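Odorant binding protein OBP69a (Ceratitis capitata, PDB 6HHE) probably binds small odorant molecules, as a secreted, all-helical carrier of the PBP/GOBP family held together by three disulfides. Local coordinates at residues 62-67 / 105-110; 16-21 / 52-57. All coordinates share one frame; numbering follows the deposited sequence.

Overall arrangement
Contact 2 comes first along the chain, and both of its segments precede those of contact 1. It sets helix 10-22 beside the end of helix 42-55, next to the disulfide C18-C50; contact 1 then packs the loop between helices 42-55 and 69-72 against helix 96-110, which the disulfide C88-C106 ties to helix 78-88. Their centres lie about 16 Å apart, on opposite sides of the chain's centre, yet they touch where the chain leaves helix 42-55. There H65 N lies 2.7 Å from L57 O, a probable hydrogen bond. Together with the disulfide C46-C97, these contacts join early and late helices into the compact, cross-linked fold of the odorant-binding proteins.

Contact 1: 62-67 / 105-110; sequences NIVHLD and ECYIKT
The Y107 side chain turns its CG away from its own carbonyl carbon (chi1 -66°), and the ring then runs out from helix 96-110 with OH leading, into the side chains of V64 and L66. L66 comes out to meet it: its CG stands anti to the backbone N (chi1 -165°), and this places CD2 beside the phenol end of Y107. The phenol oxygen is the point of contact for both partners. V64 CG1 comes to 3.4 Å from Y107 OH, while L66 wraps it with more than one carbon, L66 CD2 at 3.6 Å and L66 CB at 3.7 Å from that same Y107 OH. L66 CD2 also reaches the ring itself, 3.8 Å from Y107 CZ, approaching obliquely.

An alanine at L66 would keep only the carbon nearest the backbone, and the far rim of the Y107 ring would probably lose its methyl packing and gain freedom to shift.

Around this junction, L66 also packs on L84 of helix 78-88, and Y107 rests on L115 of helix 112-121, next in sequence to I114 of the glycol-ether pocket. The loop is fastened separately, V64 N donating to T90 OG1 and H65 NE2 bonding to D59 OD2. On the helix, C106 O takes two donors: T110 N, and T110 OG1 at 2.8 Å from C106 O, the hydroxyl sitting 41° above the carbonyl plane.

No hydrogen bond crosses between 62-67 and 105-110, so what joins them is van der Waals packing of a phenol end against aliphatic carbons. All three touching residues are buried, and the fit therefore depends on side-chain shape rather than on charge or on a directional bond.

Contact 2: 16-21 / 52-57; sequences NLCIKE and LDKIGL
K54 and E21 meet near the surface through a salt bridge, with K54 NZ giving a hydrogen bond to E21 OE1 at 2.9 Å. The carboxylate accepts on its syn lone pair, the side facing its second oxygen, so E21 OE2 is also fairly near, 3.6 Å from K54 NZ. The side chains of E21 and K54 face each other across the gap between the helices. E21 stretches out fully from helix 10-22, CG anti to the backbone N (chi1 -178°), whereas K54 bends at chi2 (28°), well away from a staggered value, before its outer carbons straighten. E21 was modelled in two conformers; the bond is measured in one of them, and whether the other keeps it is left open.

Nearer the backbone of K54, its CG lies 4.1 Å from C18 SG. That buried sulfur is spoken for covalently: C18 is bonded to C50, one of the three disulfides, paired first-to-third, second-to-fifth and fourth-to-sixth cysteine, that define classical insect odorant-binding proteins. F47 and V51 of helix 42-55 also pack on C18, and L14 of helix 10-22 touches K54, so K54, besides its charge, packs along the seam between the two helices.

The backbone donors at the end of helix 42-55 are satisfied by a Schellman motif. L57 N reaches back to L52 O at 2.8 Å, and G56 N bonds to D53 O at 3.0 Å. G56 makes the turn with a positive phi (87°), where a CB would jam against the carbonyl oxygen of I55. In helix 10-22 the ordinary pattern continues, with E21 N donating to L17 O at 2.9 Å and K20 N to N16 O, while C18 O accepts from T22 OG1.

Contact 1: 62-67 / 105-110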
ATOM      1  N   ASN A  62      -3.587 -12.480   6.372  1.00 42.41           N
ATOM      2  CA  ASN A  62      -3.282 -11.067   6.618  1.00 43.28           C
ATOM      3  C   ASN A  62      -1.838 -10.858   7.071  1.00 44.02           C
ATOM      4  O   ASN A  62      -1.553 -10.001   7.908  1.00 38.11           O
ATOM      5  CB  ASN A  62      -4.237 -10.458   7.638  1.00 47.09           C
ATOM      6  CG  ASN A  62      -5.663 -10.552   7.212  1.00 47.76           C
ATOM      7  OD1 ASN A  62      -5.970 -10.508   6.023  1.00 44.54           O
ATOM      8  ND2 ASN A  62      -6.554 -10.686   8.181  1.00 48.62           N
ATOM      9  N   ILE A  63      -0.911 -11.643   6.525  1.00 41.87           N
ATOM     10  CA  ILE A  63       0.515 -11.440   6.773  1.00 39.69           C
ATOM     11  C   ILE A  63       1.137 -10.848   5.521  1.00 31.05           C
ATOM     12  O   ILE A  63       0.859 -11.299   4.398  1.00 30.91           O
ATOM     13  CB  ILE A  63       1.222 -12.736   7.195  1.00 45.14           C
ATOM     14  CG1 ILE A  63       0.864 -13.059   8.642  1.00 48.28           C
ATOM     15  CG2 ILE A  63       2.715 -12.573   7.104  1.00 39.36           C
ATOM     16  CD1 ILE A  63      -0.048 -14.212   8.777  1.00 61.66           C
ATOM     17  N   VAL A  64       1.947  -9.816   5.707  1.00 33.96           N
ATOM     18  CA  VAL A  64       2.541  -9.103   4.585  1.00 29.66           C
ATOM     19  C   VAL A  64       3.877  -9.730   4.218  1.00 31.12           C
ATOM     20  O   VAL A  64       4.693 -10.019   5.095  1.00 40.51           O
ATOM     21  CB  VAL A  64       2.698  -7.628   4.958  1.00 27.68           C
ATOM     22  CG1 VAL A  64       3.369  -6.848   3.838  1.00 25.45           C
ATOM     23  CG2 VAL A  64       1.315  -7.059   5.333  1.00 29.80           C
ATOM     24  N   HIS A  65       4.125  -9.867   2.922  1.00 28.12           N
ATOM     25  CA  HIS A  65       5.371 -10.458   2.410  1.00 28.31           C
ATOM     26  C   HIS A  65       5.995  -9.526   1.397  1.00 28.59           C
ATOM     27  O   HIS A  65       6.133  -9.848   0.224  1.00 29.99           O
ATOM     28  CB  HIS A  65       5.102 -11.821   1.793  1.00 33.88           C
ATOM     29  CG  HIS A  65       4.364 -12.750   2.696  1.00 39.67           C
ATOM     30  ND1 HIS A  65       4.950 -13.328   3.803  1.00 47.95           N
ATOM     31  CD2 HIS A  65       3.086 -13.190   2.673  1.00 39.76           C
ATOM     32  CE1 HIS A  65       4.066 -14.095   4.416  1.00 44.24           C
ATOM     33  NE2 HIS A  65       2.926 -14.026   3.753  1.00 44.88           N
ATOM     34  N   LEU A  66       6.371  -8.333   1.850  1.00 24.44           N
ATOM     35  CA  LEU A  66       6.996  -7.380   0.949  1.00 24.05           C
ATOM     36  C   LEU A  66       8.320  -7.918   0.415  1.00 26.02           C
ATOM     37  O   LEU A  66       8.758  -7.533  -0.677  1.00 26.40           O
ATOM     38  CB  LEU A  66       7.184  -6.067   1.706  1.00 22.50           C
ATOM     39  CG  LEU A  66       7.483  -4.871   0.825  1.00 23.02           C
ATOM     40  CD1 LEU A  66       6.212  -4.433   0.128  1.00 28.15           C
ATOM     41  CD2 LEU A  66       7.980  -3.734   1.655  1.00 21.22           C
ATOM     42  N   ASP A  67       8.977  -8.799   1.173  1.00 25.72           N
ATOM     43  CA  ASP A  67      10.238  -9.342   0.710  1.00 24.87           C
ATOM     44  C   ASP A  67      10.098 -10.120  -0.594  1.00 35.51           C
ATOM     45  O   ASP A  67      11.111 -10.359  -1.251  1.00 28.45           O
ATOM     46  CB  ASP A  67      10.855 -10.169   1.826  1.00 26.39           C
ATOM     47  CG  ASP A  67       9.945 -11.264   2.355  1.00 32.71           C
ATOM     48  OD1 ASP A  67       8.707 -11.122   2.452  1.00 32.35           O
ATOM     49  OD2 ASP A  67      10.497 -12.308   2.747  1.00 33.43           O
ATOM     50  N   GLU A 105       0.939   2.824   6.964  1.00 21.29           N
ATOM     51  CA  GLU A 105       1.318   3.950   7.813  1.00 21.61           C
ATOM     52  C   GLU A 105       2.768   3.822   8.222  1.00 21.32           C
ATOM     53  O   GLU A 105       3.516   4.825   8.231  1.00 21.68           O
ATOM     54  CB  GLU A 105       0.432   4.026   9.052  1.00 22.26           C
ATOM     55  CG  GLU A 105      -0.900   4.638   8.751  1.00 34.45           C
ATOM     56  CD  GLU A 105      -1.730   4.831   9.990  1.00 59.65           C
ATOM     57  OE1 GLU A 105      -1.859   3.867  10.778  1.00 64.59           O
ATOM     58  OE2 GLU A 105      -2.230   5.956  10.182  1.00 63.97           O
ATOM     59  N   CYS A 106       3.203   2.600   8.563  1.00 19.63           N
ATOM     60  CA  CYS A 106       4.606   2.377   8.901  1.00 22.09           C
ATOM     61  C   CYS A 106       5.508   2.642   7.686  1.00 18.65           C
ATOM     62  O   CYS A 106       6.561   3.296   7.805  1.00 19.34           O
ATOM     63  CB  CYS A 106       4.759   0.974   9.447  1.00 21.06           C
ATOM     64  SG  CYS A 106       6.493   0.611   9.895  1.00 32.97           S
ATOM     65  N   TYR A 107       5.114   2.168   6.501  1.00 17.80           N
ATOM     66  CA  TYR A 107       5.910   2.446   5.293  1.00 17.37           C
ATOM     67  C   TYR A 107       6.082   3.933   5.054  1.00 17.62           C
ATOM     68  O   TYR A 107       7.173   4.373   4.669  1.00 18.15           O
ATOM     69  CB  TYR A 107       5.245   1.837   4.064  1.00 17.61           C
ATOM     70  CG  TYR A 107       5.174   0.342   3.987  1.00 17.24           C
ATOM     71  CD1 TYR A 107       6.021  -0.512   4.722  1.00 17.99           C
ATOM     72  CD2 TYR A 107       4.270  -0.221   3.104  1.00 20.06           C
ATOM     73  CE1 TYR A 107       5.932  -1.893   4.551  1.00 19.70           C
ATOM     74  CE2 TYR A 107       4.146  -1.624   2.961  1.00 21.75           C
ATOM     75  CZ  TYR A 107       5.000  -2.427   3.669  1.00 21.88           C
ATOM     76  OH  TYR A 107       4.822  -3.784   3.470  1.00 23.60           O
ATOM     77  N   ILE A 108       5.027   4.722   5.277  1.00 19.43           N
ATOM     78  CA  ILE A 108       5.068   6.160   5.006  1.00 17.21           C
ATOM     79  C   ILE A 108       6.031   6.839   5.963  1.00 19.91           C
ATOM     80  O   ILE A 108       6.786   7.749   5.561  1.00 22.17           O
ATOM     81  CB  ILE A 108       3.647   6.700   5.138  1.00 19.52           C
ATOM     82  CG1 ILE A 108       2.802   6.313   3.918  1.00 18.51           C
ATOM     83  CG2 ILE A 108       3.672   8.251   5.325  1.00 23.73           C
ATOM     84  CD1 ILE A 108       1.279   6.464   4.143  1.00 20.71           C
ATOM     85  N   LYS A 109       6.045   6.385   7.229  1.00 19.74           N
ATOM     86  CA  LYS A 109       7.000   6.921   8.210  1.00 22.18           C
ATOM     87  C   LYS A 109       8.429   6.534   7.863  1.00 23.06           C
ATOM     88  O   LYS A 109       9.364   7.333   8.073  1.00 24.45           O
ATOM     89  CB  LYS A 109       6.686   6.420   9.629  1.00 27.18           C
ATOM     90  CG  LYS A 109       5.450   7.047  10.247  1.00 50.48           C
ATOM     91  CD  LYS A 109       5.245   6.568  11.678  1.00 65.05           C
ATOM     92  CE  LYS A 109       3.953   7.129  12.252  1.00 73.78           C
ATOM     93  NZ  LYS A 109       2.789   6.755  11.397  1.00 75.21           N
ATOM     94  N   THR A 110       8.627   5.340   7.273  1.00 19.65           N
ATOM     95  CA  THR A 110       9.958   4.781   7.032  1.00 19.18           C
ATOM     96  C   THR A 110      10.597   5.331   5.775  1.00 20.21           C
ATOM     97  O   THR A 110      11.787   5.674   5.790  1.00 22.85           O
ATOM     98  CB  THR A 110       9.851   3.262   6.970  1.00 18.73           C
ATOM     99  OG1 THR A 110       9.325   2.833   8.242  1.00 23.51           O
ATOM    100  CG2 THR A 110      11.205   2.591   6.705  1.00 21.33           C
TER

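Contact 2: 16-21 / 52-57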
ATOM      1  N   ASN A  16      -7.601   0.967 -11.263  1.00 32.16           N
ATOM      2  CA  ASN A  16      -8.997   0.991 -11.695  1.00 34.58           C
ATOM      3  C   ASN A  16      -9.800  -0.091 -11.018  1.00 32.76           C
ATOM      4  O   ASN A  16     -10.887   0.177 -10.494  1.00 30.80           O
ATOM      5  CB  ASN A  16      -9.119   0.797 -13.209  1.00 48.46           C
ATOM      6  CG  ASN A  16     -10.576   0.456 -13.648  1.00 57.24           C
ATOM      7  OD1 ASN A  16     -11.463   1.311 -13.550  1.00 55.41           O
ATOM      8  ND2 ASN A  16     -10.815  -0.789 -14.138  1.00 47.18           N
ATOM      9  N   LEU A  17      -9.348  -1.349 -11.142  1.00 28.30           N
ATOM     10  CA  LEU A  17     -10.057  -2.474 -10.544  1.00 30.30           C
ATOM     11  C   LEU A  17     -10.298  -2.242  -9.065  1.00 26.31           C
ATOM     12  O   LEU A  17     -11.414  -2.422  -8.553  1.00 26.08           O
ATOM     13  CB  LEU A  17      -9.268  -3.775 -10.720  1.00 34.39           C
ATOM     14  CG  LEU A  17      -9.217  -4.472 -12.071  1.00 42.92           C
ATOM     15  CD1 LEU A  17      -8.399  -5.740 -11.899  1.00 36.67           C
ATOM     16  CD2 LEU A  17     -10.596  -4.770 -12.538  1.00 37.52           C
ATOM     17  N   CYS A  18      -9.252  -1.807  -8.366  1.00 26.45           N
ATOM     18  CA  CYS A  18      -9.382  -1.682  -6.920  1.00 23.78           C
ATOM     19  C   CYS A  18     -10.268  -0.504  -6.533  1.00 29.55           C
ATOM     20  O   CYS A  18     -11.012  -0.597  -5.551  1.00 23.28           O
ATOM     21  CB  CYS A  18      -8.007  -1.564  -6.276  1.00 25.96           C
ATOM     22  SG  CYS A  18      -7.070  -3.138  -6.220  1.00 31.12           S
ATOM     23  N   ILE A  19     -10.237   0.587  -7.297  1.00 27.45           N
ATOM     24  CA  ILE A  19     -11.211   1.655  -7.081  1.00 27.33           C
ATOM     25  C   ILE A  19     -12.630   1.132  -7.220  1.00 29.13           C
ATOM     26  O   ILE A  19     -13.493   1.409  -6.379  1.00 26.21           O
ATOM     27  CB  ILE A  19     -10.944   2.827  -8.035  1.00 29.19           C
ATOM     28  CG1 ILE A  19      -9.676   3.532  -7.599  1.00 30.17           C
ATOM     29  CG2 ILE A  19     -12.148   3.761  -8.049  1.00 31.44           C
ATOM     30  CD1 ILE A  19      -9.182   4.561  -8.592  1.00 31.75           C
ATOM     31  N   LYS A  20     -12.904   0.353  -8.276  1.00 23.22           N
ATOM     32  CA  LYS A  20     -14.275  -0.051  -8.515  1.00 22.67           C
ATOM     33  C   LYS A  20     -14.736  -1.038  -7.452  1.00 30.33           C
ATOM     34  O   LYS A  20     -15.882  -0.986  -7.004  1.00 30.37           O
ATOM     35  CB  LYS A  20     -14.421  -0.664  -9.910  1.00 26.79           C
ATOM     36  CG  LYS A  20     -14.304   0.339 -11.029  1.00 30.56           C
ATOM     37  CD  LYS A  20     -14.536  -0.375 -12.363  1.00 32.49           C
ATOM     38  CE  LYS A  20     -14.903   0.607 -13.462  1.00 44.33           C
ATOM     39  NZ  LYS A  20     -13.836   1.612 -13.614  1.00 41.57           N
ATOM     40  N   GLU A  21     -13.808  -1.906  -7.021  0.58 23.02           N
ATOM     41  CA  GLU A  21     -14.089  -2.971  -6.076  0.58 25.38           C
ATOM     42  C   GLU A  21     -14.328  -2.438  -4.667  0.58 20.70           C
ATOM     43  O   GLU A  21     -15.134  -3.013  -3.923  0.58 23.68           O
ATOM     44  CB  GLU A  21     -12.917  -3.966  -6.119  0.58 29.50           C
ATOM     45  CG  GLU A  21     -13.031  -5.189  -5.241  0.58 33.69           C
ATOM     46  CD  GLU A  21     -11.817  -6.122  -5.351  0.58 32.53           C
ATOM     47  OE1 GLU A  21     -11.200  -6.238  -6.438  0.58 29.95           O
ATOM     48  OE2 GLU A  21     -11.522  -6.776  -4.332  0.58 40.83           O
ATOM     49  N   LEU A  52      -2.290  -4.334  -2.400  1.00 24.29           N
ATOM     50  CA  LEU A  52      -1.328  -5.313  -1.886  1.00 27.19           C
ATOM     51  C   LEU A  52      -1.695  -6.726  -2.309  1.00 31.31           C
ATOM     52  O   LEU A  52      -0.818  -7.539  -2.650  1.00 31.58           O
ATOM     53  CB  LEU A  52      -1.252  -5.239  -0.358  1.00 27.22           C
ATOM     54  CG  LEU A  52      -0.641  -3.964   0.168  1.00 24.50           C
ATOM     55  CD1 LEU A  52      -0.698  -4.016   1.697  1.00 26.31           C
ATOM     56  CD2 LEU A  52       0.813  -3.737  -0.262  1.00 26.16           C
ATOM     57  N   ASP A  53      -2.985  -7.041  -2.288  1.00 28.22           N
ATOM     58  CA  ASP A  53      -3.430  -8.386  -2.621  1.00 27.00           C
ATOM     59  C   ASP A  53      -3.232  -8.673  -4.101  1.00 31.19           C
ATOM     60  O   ASP A  53      -2.784  -9.769  -4.463  1.00 34.25           O
ATOM     61  CB  ASP A  53      -4.890  -8.546  -2.211  1.00 26.69           C
ATOM     62  CG  ASP A  53      -5.453  -9.895  -2.622  1.00 44.08           C
ATOM     63  OD1 ASP A  53      -5.184 -10.888  -1.920  1.00 45.15           O
ATOM     64  OD2 ASP A  53      -6.136  -9.959  -3.658  1.00 51.75           O
ATOM     65  N   LYS A  54      -3.497  -7.679  -4.963  1.00 29.94           N
ATOM     66  CA  LYS A  54      -3.353  -7.847  -6.414  1.00 30.24           C
ATOM     67  C   LYS A  54      -1.901  -8.097  -6.796  1.00 36.78           C
ATOM     68  O   LYS A  54      -1.624  -8.831  -7.761  1.00 39.97           O
ATOM     69  CB  LYS A  54      -3.862  -6.596  -7.147  1.00 30.32           C
ATOM     70  CG  LYS A  54      -5.324  -6.598  -7.687  1.00 43.55           C
ATOM     71  CD  LYS A  54      -6.266  -7.455  -6.930  1.00 43.30           C
ATOM     72  CE  LYS A  54      -7.723  -7.177  -7.371  1.00 36.70           C
ATOM     73  NZ  LYS A  54      -8.750  -7.695  -6.443  1.00 39.30           N
ATOM     74  N   ILE A  55      -0.970  -7.475  -6.075  1.00 30.73           N
ATOM     75  CA  ILE A  55       0.456  -7.662  -6.328  1.00 30.99           C
ATOM     76  C   ILE A  55       0.991  -8.919  -5.667  1.00 36.97           C
ATOM     77  O   ILE A  55       2.109  -9.350  -5.974  1.00 45.36           O
ATOM     78  CB  ILE A  55       1.224  -6.417  -5.868  1.00 32.65           C
ATOM     79  CG1 ILE A  55       0.688  -5.184  -6.578  1.00 35.85           C
ATOM     80  CG2 ILE A  55       2.735  -6.534  -6.183  1.00 31.44           C
ATOM     81  CD1 ILE A  55       1.242  -3.937  -6.089  1.00 33.75           C
ATOM     82  N   GLY A  56       0.221  -9.552  -4.810  1.00 34.63           N
ATOM     83  CA  GLY A  56       0.679 -10.723  -4.106  1.00 31.96           C
ATOM     84  C   GLY A  56       1.430 -10.491  -2.818  1.00 39.74           C
ATOM     85  O   GLY A  56       2.137 -11.400  -2.371  1.00 39.83           O
ATOM     86  N   LEU A  57       1.285  -9.323  -2.187  1.00 30.79           N
ATOM     87  CA  LEU A  57       2.099  -8.953  -1.028  1.00 28.67           C
ATOM     88  C   LEU A  57       1.435  -9.196   0.324  1.00 28.46           C
ATOM     89  O   LEU A  57       2.068  -8.932   1.359  1.00 31.00           O
ATOM     90  CB  LEU A  57       2.512  -7.484  -1.132  1.00 31.76           C
ATOM     91  CG  LEU A  57       3.211  -7.221  -2.455  1.00 27.33           C
ATOM     92  CD1 LEU A  57       3.509  -5.786  -2.568  1.00 28.54           C
ATOM     93  CD2 LEU A  57       4.520  -8.026  -2.530  1.00 32.39           C
TER